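Local structure of Afp2 (Serratia entomophila, 6RBN) at residues 27-32 with 97-102; 102-107 with 127-132; 194-199 with 232-237; 250-255 with 335-340. The protein forms part of the helical sheath around the tube of the anti-feeding prophage, a contractile injection system, and probably takes part in its contraction. All coordinates share one frame; numbering follows the deposited sequence.

How the contacts relate
From the N terminus, contact 1 closes the long loop that brings 97-102 back beside the start of strand 30-34. Contact 2 begins at Leu102, the residue the two share, and closes the shorter excursion through helix 112-122, so that three neighbouring strands run side by side in one sheet. Contact 3 then closes a loop between 194-199 and the segment carrying strand 234-235, about 17 Å from contact 2 centre to centre. Last comes contact 4, where the start of helix 250-267 meets 335-340. All four follow in series, none nested or crossed. Arg254 of contact 4 reaches back to Thr27 O and Leu102, and Ile250 to Phe127, tying this helix to the sheet.

Contact 1. Residues 27-32 with 97-102; sequences TAVPLF and YDDITL
Thr101 sets chi1 at 61°, placing OG1 between its backbone N and carbonyl carbon, where the hydroxyl faces the backbone of Thr27 to Val29. It works in two directions: it accepts the Val29 N-H (N to OG1 2.8 Å) and donates to Thr27 O at 3.3 Å, coming from well above that carbonyl plane. A small hydroxyl residue suits this spot, where one atom must both give and take. Val29 O accepts Thr101 N at 2.9 Å and, weakly, Leu102 N, while Leu31 N binds Leu102 O at 2.7 Å. This is a parallel bridge centred on Pro30 and Leu102; its bonds use the residues flanking Pro30, so the missing N-H of Pro30 costs this bridge no bond. In Val29, chi1 of 178° sets CG1 and CG2 over Asp99 O, CG1 3.6 Å away, and the two side chains cross at about a right angle. Farther along the strand, Leu31 CD1 meets Ile100 CD1 at 3.7 Å, flexible aliphatic ends filling a buried layer. Leu31 and Ile100 both rest on Val94 of helix 90-97, Pro30 packs on Cys82 of strand 82-86 and Trp74 of helix 66-75, and Arg254 of helix 250-267 also binds Thr27 O.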
# COMPACT_ATOMS: atom_id res chain seq x y z
N THR C 27 47.74 34.35 -57.06
CA THR C 27 46.88 35.38 -57.62
C THR C 27 47.43 35.99 -58.90
O THR C 27 46.89 37.00 -59.36
CB THR C 27 46.66 36.49 -56.58
OG1 THR C 27 47.91 37.07 -56.23
CG2 THR C 27 46.00 35.92 -55.34
N ALA C 28 48.47 35.40 -59.48
CA ALA C 28 49.07 35.91 -60.72
C ALA C 28 49.35 34.72 -61.62
O ALA C 28 50.44 34.13 -61.57
CB ALA C 28 50.32 36.71 -60.43
N VAL C 29 48.37 34.36 -62.44
CA VAL C 29 48.53 33.36 -63.49
C VAL C 29 48.24 34.03 -64.82
O VAL C 29 47.08 34.27 -65.17
CB VAL C 29 47.60 32.15 -63.26
CG1 VAL C 29 47.75 31.14 -64.39
CG2 VAL C 29 47.90 31.50 -61.93
N PRO C 30 49.26 34.38 -65.58
CA PRO C 30 49.08 35.27 -66.73
C PRO C 30 48.85 34.51 -68.03
O PRO C 30 49.13 33.32 -68.17
CB PRO C 30 50.41 36.02 -66.79
CG PRO C 30 51.37 35.01 -66.33
CD PRO C 30 50.69 34.18 -65.29
N LEU C 31 48.34 35.26 -69.01
CA LEU C 31 48.24 34.82 -70.39
C LEU C 31 49.12 35.75 -71.22
O LEU C 31 48.87 36.95 -71.28
CB LEU C 31 46.79 34.85 -70.87
CG LEU C 31 46.39 34.33 -72.26
CD1 LEU C 31 45.01 33.75 -72.21
CD2 LEU C 31 46.39 35.45 -73.28
N PHE C 32 50.15 35.19 -71.85
CA PHE C 32 51.03 35.96 -72.71
C PHE C 32 50.55 35.82 -74.15
O PHE C 32 50.67 34.75 -74.75
CB PHE C 32 52.47 35.50 -72.57
CG PHE C 32 53.09 35.85 -71.26
CD1 PHE C 32 53.64 37.10 -71.06
CD2 PHE C 32 53.11 34.95 -70.22
CE1 PHE C 32 54.22 37.43 -69.85
CE2 PHE C 32 53.69 35.27 -69.01
CZ PHE C 32 54.23 36.52 -68.83
N TYR C 97 40.10 27.84 -69.38
CA TYR C 97 41.12 27.31 -68.49
C TYR C 97 40.99 27.76 -67.04
O TYR C 97 41.77 27.29 -66.20
CB TYR C 97 42.51 27.65 -69.03
CG TYR C 97 42.87 26.80 -70.22
CD1 TYR C 97 43.38 25.52 -70.05
CD2 TYR C 97 42.64 27.24 -71.51
CE1 TYR C 97 43.69 24.72 -71.13
CE2 TYR C 97 42.94 26.46 -72.60
CZ TYR C 97 43.47 25.20 -72.40
OH TYR C 97 43.77 24.41 -73.48
N ASP C 98 40.10 28.71 -66.73
CA ASP C 98 39.53 28.94 -65.39
C ASP C 98 40.54 29.48 -64.37
O ASP C 98 40.19 29.82 -63.24
CB ASP C 98 38.90 27.64 -64.87
CG ASP C 98 37.87 27.87 -63.78
OD1 ASP C 98 37.50 29.03 -63.51
OD2 ASP C 98 37.43 26.87 -63.17
N ASP C 99 41.80 29.60 -64.77
CA ASP C 99 42.89 29.86 -63.85
C ASP C 99 43.54 31.21 -64.11
O ASP C 99 44.34 31.67 -63.29
CB ASP C 99 43.94 28.75 -63.97
CG ASP C 99 44.79 28.59 -62.74
OD1 ASP C 99 44.55 29.30 -61.74
OD2 ASP C 99 45.71 27.74 -62.77
N ILE C 100 43.19 31.86 -65.21
CA ILE C 100 43.89 33.04 -65.69
C ILE C 100 43.43 34.26 -64.90
O ILE C 100 42.23 34.50 -64.75
CB ILE C 100 43.63 33.23 -67.19
CG1 ILE C 100 44.11 31.99 -67.93
CG2 ILE C 100 44.34 34.45 -67.72
CD1 ILE C 100 43.62 31.91 -69.33
N THR C 101 44.39 35.03 -64.39
CA THR C 101 44.12 36.28 -63.71
C THR C 101 44.65 37.49 -64.46
O THR C 101 44.13 38.59 -64.30
CB THR C 101 44.72 36.26 -62.31
OG1 THR C 101 46.14 36.09 -62.40
CG2 THR C 101 44.14 35.12 -61.50
N LEU C 102 45.68 37.31 -65.28
CA LEU C 102 46.30 38.40 -66.03
C LEU C 102 46.28 38.10 -67.52
O LEU C 102 46.49 36.96 -67.94
CB LEU C 102 47.75 38.61 -65.58
CG LEU C 102 47.99 39.19 -64.19
CD1 LEU C 102 49.45 39.08 -63.85
CD2 LEU C 102 47.56 40.64 -64.18

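Contact 2. Residues 102-107 with 127-132; sequences LIVAAG and FGLFDG
Leu129 slants across Leu102 and Val104, its CD1 lying 4.0 Å from Leu102 CD2 and 3.8 Å from Val104 CG2. With chi1 near -62°, Leu129 swings CG beside its own backbone N, which lets one methyl serve both neighbours. Leu102 CD2 also comes to the edge of the Phe127 ring, near its plane, while the ring leads away toward Ile250 of helix 250-267. Leucine and valine side chains suit this buried face, which helix 173-187 covers through Ala178. The backbones form a parallel ladder: Phe127 O takes Ile103 N at 3.0 Å, Ile103 O takes Leu129 N at 2.8 Å, and Leu129 O takes Ala105 N at 3.0 Å. Strand 102-105, helix 112-122 and strand 127-129 thus make a beta-alpha-beta unit of the subtilisin-like domain's sheet. On the Ile103 face, Gly128 has only hydrogen where the Phe130 ring folds back, and that ring meets Phe116 edge-to-face. Past the strands, Ala106 centres an inverse gamma turn and Gly107 takes a positive phi that glycine accepts readily. Asp131 points its carboxylate at this turn, OD2 receiving Gly107 N at 3.0 Å nearly along the C-O axis, while OD1 is bonded to Ser174 OG, which also bonds Ala105 O.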
# COMPACT_ATOMS: atom_id res chain seq x y z
N LEU C 102 45.68 37.31 -65.28
CA LEU C 102 46.30 38.40 -66.03
C LEU C 102 46.28 38.10 -67.52
O LEU C 102 46.49 36.96 -67.94
CB LEU C 102 47.75 38.61 -65.58
CG LEU C 102 47.99 39.19 -64.19
CD1 LEU C 102 49.45 39.08 -63.85
CD2 LEU C 102 47.56 40.64 -64.18
N ILE C 103 46.02 39.13 -68.32
CA ILE C 103 46.21 39.07 -69.76
C ILE C 103 47.34 40.03 -70.10
O ILE C 103 47.19 41.25 -69.98
CB ILE C 103 44.93 39.43 -70.53
CG1 ILE C 103 43.86 38.37 -70.28
CG2 ILE C 103 45.22 39.53 -72.02
CD1 ILE C 103 42.52 38.73 -70.87
N VAL C 104 48.48 39.48 -70.50
CA VAL C 104 49.70 40.24 -70.71
C VAL C 104 49.90 40.35 -72.21
O VAL C 104 50.30 39.38 -72.87
CB VAL C 104 50.90 39.58 -70.02
CG1 VAL C 104 52.15 40.36 -70.29
CG2 VAL C 104 50.65 39.48 -68.53
N ALA C 105 49.62 41.53 -72.76
CA ALA C 105 49.84 41.80 -74.18
C ALA C 105 51.34 41.95 -74.41
O ALA C 105 51.92 43.00 -74.17
CB ALA C 105 49.08 43.04 -74.62
N ALA C 106 51.98 40.87 -74.85
CA ALA C 106 53.43 40.84 -75.01
C ALA C 106 53.78 41.37 -76.40
O ALA C 106 54.10 40.62 -77.33
CB ALA C 106 53.96 39.43 -74.79
N GLY C 107 53.73 42.69 -76.54
CA GLY C 107 54.03 43.33 -77.81
C GLY C 107 52.92 43.13 -78.82
O GLY C 107 53.18 42.79 -79.98
N PHE C 127 42.65 40.99 -65.41
CA PHE C 127 43.25 42.31 -65.44
C PHE C 127 44.25 42.36 -66.58
O PHE C 127 45.15 41.51 -66.65
CB PHE C 127 43.94 42.64 -64.11
CG PHE C 127 44.40 44.06 -64.01
CD1 PHE C 127 43.50 45.07 -63.72
CD2 PHE C 127 45.73 44.39 -64.20
CE1 PHE C 127 43.91 46.38 -63.62
CE2 PHE C 127 46.15 45.70 -64.11
CZ PHE C 127 45.24 46.69 -63.82
N GLY C 128 44.10 43.33 -67.47
CA GLY C 128 44.94 43.41 -68.65
C GLY C 128 46.15 44.31 -68.46
O GLY C 128 46.10 45.31 -67.75
N LEU C 129 47.24 43.93 -69.11
CA LEU C 129 48.50 44.68 -69.05
C LEU C 129 48.90 45.00 -70.48
O LEU C 129 49.40 44.13 -71.20
CB LEU C 129 49.57 43.87 -68.33
CG LEU C 129 49.28 43.52 -66.87
CD1 LEU C 129 50.36 42.61 -66.32
CD2 LEU C 129 49.14 44.76 -66.03
N PHE C 130 48.66 46.23 -70.91
CA PHE C 130 48.82 46.62 -72.30
C PHE C 130 50.22 47.19 -72.51
O PHE C 130 51.11 46.98 -71.69
CB PHE C 130 47.69 47.56 -72.69
CG PHE C 130 46.33 46.98 -72.45
CD1 PHE C 130 45.90 45.89 -73.19
CD2 PHE C 130 45.49 47.52 -71.50
CE1 PHE C 130 44.66 45.35 -72.97
CE2 PHE C 130 44.24 46.98 -71.28
CZ PHE C 130 43.83 45.89 -72.02
N ASP C 131 50.46 47.86 -73.64
CA ASP C 131 51.78 48.38 -73.96
C ASP C 131 51.68 49.83 -74.42
O ASP C 131 50.68 50.24 -75.00
CB ASP C 131 52.46 47.59 -75.07
CG ASP C 131 52.94 46.24 -74.62
OD1 ASP C 131 53.27 46.10 -73.43
OD2 ASP C 131 52.99 45.33 -75.45
N GLY C 132 52.75 50.58 -74.18
CA GLY C 132 52.89 51.89 -74.76
C GLY C 132 53.51 51.79 -76.14
O GLY C 132 53.84 50.69 -76.61

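Contact 3. Residues 194-199 with 232-237; sequences PANQAV and GTVVWG
The indole of Trp236 is met at its edge by the Asn196 amide: OD1 lies 3.2 Å from CZ3, close to the ring plane, and no atom of 194-199 lies over a face. The two side chains run side by side and point the same way, with amide and ring planes 57° apart, so they do not stack. If OD1 is placed correctly, its partial negative charge would suit the C-H edge of the indole. The ring's other company lies beyond: Arg226 makes a cation-pi contact, Phe228 meets the ring, and Gly9 of a second subunit packs on it. Trp236 carries CG anti to its N (chi1 -166°), which brings the edge of the six-membered ring back beside Asn196, although the side chain's first bond points away. Strand 234-235 pairs antiparallel with 225-226 as a small hairpin in the subtilisin-like domain, and 194-199, a loop following helix 173-187, lies along it without any clear hydrogen bond. The two segments meet by van der Waals packing, several methyls resting against backbone carbonyls. Val234 sets CG1 3.4 Å from Gln197 O, and Val235 sets CG2 3.3 Å from Pro194 O; beta-branched residues suit an extended strand and present a broad side to the loop. Ala198 CB, small enough to approach closely, sits 3.4 Å from Gly232 O and 4.2 Å from Val234 CG1. Val199 and Thr233 pack together, Val199 CG1 near Thr233 O and Thr233 CG2 near Val199 O. Gln197 turns the other way, its NE2 weakly bonded to Gln183 of helix 173-187.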
# COMPACT_ATOMS: atom_id res chain seq x y z
N PRO C 194 51.99 47.42 -57.10
CA PRO C 194 53.19 46.83 -57.72
C PRO C 194 54.28 47.83 -58.08
O PRO C 194 55.18 47.46 -58.83
CB PRO C 194 52.62 46.19 -59.00
CG PRO C 194 51.17 46.04 -58.75
CD PRO C 194 50.79 47.21 -57.92
N ALA C 195 54.24 49.06 -57.57
CA ALA C 195 55.11 50.12 -58.07
C ALA C 195 56.56 49.99 -57.62
O ALA C 195 57.43 49.68 -58.43
CB ALA C 195 54.55 51.48 -57.65
N ASN C 196 56.83 50.14 -56.33
CA ASN C 196 58.21 50.24 -55.86
C ASN C 196 58.94 48.90 -55.79
O ASN C 196 59.99 48.82 -55.14
CB ASN C 196 58.27 50.92 -54.49
CG ASN C 196 58.13 52.41 -54.59
OD1 ASN C 196 58.74 53.04 -55.45
ND2 ASN C 196 57.33 52.99 -53.71
N GLN C 197 58.43 47.85 -56.41
CA GLN C 197 59.15 46.59 -56.51
C GLN C 197 60.17 46.68 -57.63
O GLN C 197 59.85 47.12 -58.74
CB GLN C 197 58.19 45.44 -56.75
CG GLN C 197 58.85 44.10 -56.76
CD GLN C 197 59.40 43.73 -55.40
OE1 GLN C 197 58.75 43.96 -54.38
NE2 GLN C 197 60.59 43.16 -55.38
N ALA C 198 61.41 46.28 -57.34
CA ALA C 198 62.51 46.40 -58.29
C ALA C 198 62.57 45.14 -59.14
O ALA C 198 62.84 44.05 -58.63
CB ALA C 198 63.82 46.63 -57.56
N VAL C 199 62.33 45.28 -60.43
CA VAL C 199 62.51 44.19 -61.38
C VAL C 199 63.97 44.22 -61.84
O VAL C 199 64.58 45.28 -61.99
CB VAL C 199 61.50 44.30 -62.55
CG1 VAL C 199 61.68 45.55 -63.36
CG2 VAL C 199 61.55 43.09 -63.45
N GLY C 232 66.30 50.32 -57.94
CA GLY C 232 66.64 50.40 -59.35
C GLY C 232 65.55 49.82 -60.22
O GLY C 232 65.05 48.72 -59.97
N THR C 233 65.21 50.56 -61.29
CA THR C 233 64.26 50.22 -62.38
C THR C 233 62.96 49.57 -61.89
O THR C 233 62.67 48.39 -62.10
CB THR C 233 64.93 49.42 -63.53
OG1 THR C 233 63.95 49.12 -64.53
CG2 THR C 233 65.70 48.14 -63.13
N VAL C 234 62.16 50.38 -61.21
CA VAL C 234 60.83 49.99 -60.75
C VAL C 234 59.79 50.50 -61.75
O VAL C 234 60.11 51.31 -62.62
CB VAL C 234 60.55 50.56 -59.35
CG1 VAL C 234 61.57 50.04 -58.37
CG2 VAL C 234 60.57 52.07 -59.38
N VAL C 235 58.56 50.03 -61.66
CA VAL C 235 57.48 50.70 -62.38
C VAL C 235 56.96 51.83 -61.50
O VAL C 235 57.00 51.76 -60.27
CB VAL C 235 56.36 49.73 -62.81
CG1 VAL C 235 56.93 48.63 -63.68
CG2 VAL C 235 55.67 49.12 -61.63
N TRP C 236 56.52 52.92 -62.12
CA TRP C 236 56.24 54.14 -61.37
C TRP C 236 54.85 54.63 -61.77
O TRP C 236 54.68 55.32 -62.78
CB TRP C 236 57.31 55.19 -61.64
CG TRP C 236 57.30 56.34 -60.70
CD1 TRP C 236 56.86 57.60 -60.95
CD2 TRP C 236 57.76 56.33 -59.35
NE1 TRP C 236 57.02 58.38 -59.84
CE2 TRP C 236 57.57 57.63 -58.84
CE3 TRP C 236 58.31 55.36 -58.52
CZ2 TRP C 236 57.91 57.97 -57.54
CZ3 TRP C 236 58.64 55.70 -57.23
CH2 TRP C 236 58.44 57.00 -56.75
N GLY C 237 53.86 54.28 -60.96
CA GLY C 237 52.47 54.59 -61.25
C GLY C 237 51.65 53.35 -60.99
O GLY C 237 52.08 52.22 -61.23

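Contact 4. Residues 250-255 with 335-340; sequences IPVRRL and LAAVRP
Val252 and Ala337 carry the apolar part of this contact, Val252 CG1 lying 3.8 Å from Ala337 CB. The same methyl is 3.7 Å from Val338 O, so it also rests against the backbone of the extended segment. One turn on, Leu255 puts CG anti to its N (chi1 -170°) and thrusts CD1 outward from the same helix side, where it lies 4.2 Å from Leu335 CD1 and 4.3 Å from Ala337 CB. Ala337, its CB facing both Val252 and Leu255, is short enough to let the chain lie close, whereas valine and leucine supply the bulk.

The flat charged group of Arg339 joins in. Its chain bends at chi2 (72°) and brings one face of the guanidinium over Val252 CG1, the methyl standing 4.0 Å above the plane but offset toward the rim. In that plane, at the edge, NH2 makes a weak bond of 3.3 Å to Ala337 O. This may help to set how the group is turned above the valine methyl; the arginine also packs on Gln447 of an Afp3 chain.

Hydrogen bonds across the two segments are absent. The backbone bonds of 250-255 stay inside the helix, and Pro251 fits near a helix start, where a backbone N-H has no carbonyl one turn back to bond. Arg254 forms a salt bridge with Asp185, and Arg253 one with Glu14 of another Afp3 chain.

The arrangement belongs to the sheath C-terminal domain: the start of helix 250-267 packs against the extended linker 335-340, which leads into the C-terminal arm with strand 344-347, an arm that probably reaches a neighbouring subunit as in related sheaths.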
# COMPACT_ATOMS: atom_id res chain seq x y z
N ILE C 250 45.09 50.38 -59.48
CA ILE C 250 45.37 48.95 -59.71
C ILE C 250 45.36 48.07 -58.46
O ILE C 250 44.82 46.95 -58.54
CB ILE C 250 46.71 48.79 -60.46
CG1 ILE C 250 46.69 49.48 -61.82
CG2 ILE C 250 47.10 47.33 -60.71
CD1 ILE C 250 48.04 49.54 -62.47
N PRO C 251 45.92 48.49 -57.25
CA PRO C 251 45.62 47.75 -56.00
C PRO C 251 44.16 47.46 -55.72
O PRO C 251 43.80 46.29 -55.53
CB PRO C 251 46.18 48.66 -54.91
CG PRO C 251 47.26 49.30 -55.53
CD PRO C 251 46.95 49.51 -56.95
N VAL C 252 43.30 48.48 -55.69
CA VAL C 252 41.92 48.24 -55.28
C VAL C 252 41.07 47.60 -56.36
O VAL C 252 39.95 47.18 -56.07
CB VAL C 252 41.21 49.53 -54.80
CG1 VAL C 252 42.05 50.24 -53.76
CG2 VAL C 252 40.85 50.42 -55.95
N ARG C 253 41.57 47.49 -57.59
CA ARG C 253 40.86 46.67 -58.56
C ARG C 253 41.25 45.21 -58.43
O ARG C 253 40.38 44.33 -58.37
CB ARG C 253 41.12 47.14 -59.99
CG ARG C 253 40.28 46.34 -60.96
CD ARG C 253 38.85 46.79 -60.79
NE ARG C 253 37.86 45.81 -61.20
CZ ARG C 253 37.31 44.96 -60.35
NH1 ARG C 253 37.65 45.00 -59.08
NH2 ARG C 253 36.41 44.07 -60.75
N ARG C 254 42.56 44.93 -58.38
CA ARG C 254 43.04 43.56 -58.19
C ARG C 254 42.71 43.00 -56.82
O ARG C 254 42.75 41.78 -56.65
CB ARG C 254 44.55 43.49 -58.40
CG ARG C 254 44.98 43.51 -59.84
CD ARG C 254 46.49 43.43 -59.93
NE ARG C 254 47.02 42.27 -59.22
CZ ARG C 254 47.08 41.04 -59.71
NH1 ARG C 254 46.61 40.77 -60.92
NH2 ARG C 254 47.58 40.06 -58.97
N LEU C 255 42.43 43.86 -55.84
CA LEU C 255 41.97 43.36 -54.55
C LEU C 255 40.59 42.75 -54.67
O LEU C 255 40.35 41.66 -54.14
CB LEU C 255 42.00 44.47 -53.50
CG LEU C 255 41.79 44.21 -52.00
CD1 LEU C 255 40.34 44.25 -51.56
CD2 LEU C 255 42.38 42.86 -51.63
N LEU C 335 32.70 45.81 -48.96
CA LEU C 335 33.97 45.77 -48.25
C LEU C 335 34.85 46.91 -48.73
O LEU C 335 34.79 47.30 -49.90
CB LEU C 335 34.64 44.40 -48.43
CG LEU C 335 34.97 43.82 -49.80
CD1 LEU C 335 36.41 44.08 -50.18
CD2 LEU C 335 34.68 42.33 -49.83
N ALA C 336 35.67 47.44 -47.82
CA ALA C 336 36.43 48.66 -48.05
C ALA C 336 37.91 48.34 -48.22
O ALA C 336 38.46 47.53 -47.47
CB ALA C 336 36.24 49.64 -46.89
N ALA C 337 38.55 48.98 -49.19
CA ALA C 337 39.95 48.75 -49.51
C ALA C 337 40.82 49.92 -49.07
O ALA C 337 40.33 51.01 -48.77
CB ALA C 337 40.11 48.49 -51.01
N VAL C 338 42.12 49.67 -49.04
CA VAL C 338 43.11 50.66 -48.62
C VAL C 338 43.69 51.32 -49.86
O VAL C 338 44.16 50.64 -50.78
CB VAL C 338 44.22 50.01 -47.79
CG1 VAL C 338 45.25 51.05 -47.35
CG2 VAL C 338 43.65 49.29 -46.59
N ARG C 339 43.66 52.65 -49.90
CA ARG C 339 44.24 53.37 -51.03
C ARG C 339 45.69 53.75 -50.73
O ARG C 339 46.02 54.05 -49.59
CB ARG C 339 43.43 54.64 -51.33
CG ARG C 339 42.31 54.47 -52.35
CD ARG C 339 41.14 53.68 -51.81
NE ARG C 339 40.03 53.65 -52.75
CZ ARG C 339 38.92 52.95 -52.57
NH1 ARG C 339 37.96 52.98 -53.48
NH2 ARG C 339 38.77 52.22 -51.47
N PRO C 340 46.57 53.73 -51.73
CA PRO C 340 47.98 54.03 -51.49
C PRO C 340 48.23 55.53 -51.38
O PRO C 340 47.40 56.37 -51.75
CB PRO C 340 48.68 53.46 -52.71
CG PRO C 340 47.67 53.53 -53.77
CD PRO C 340 46.35 53.27 -53.11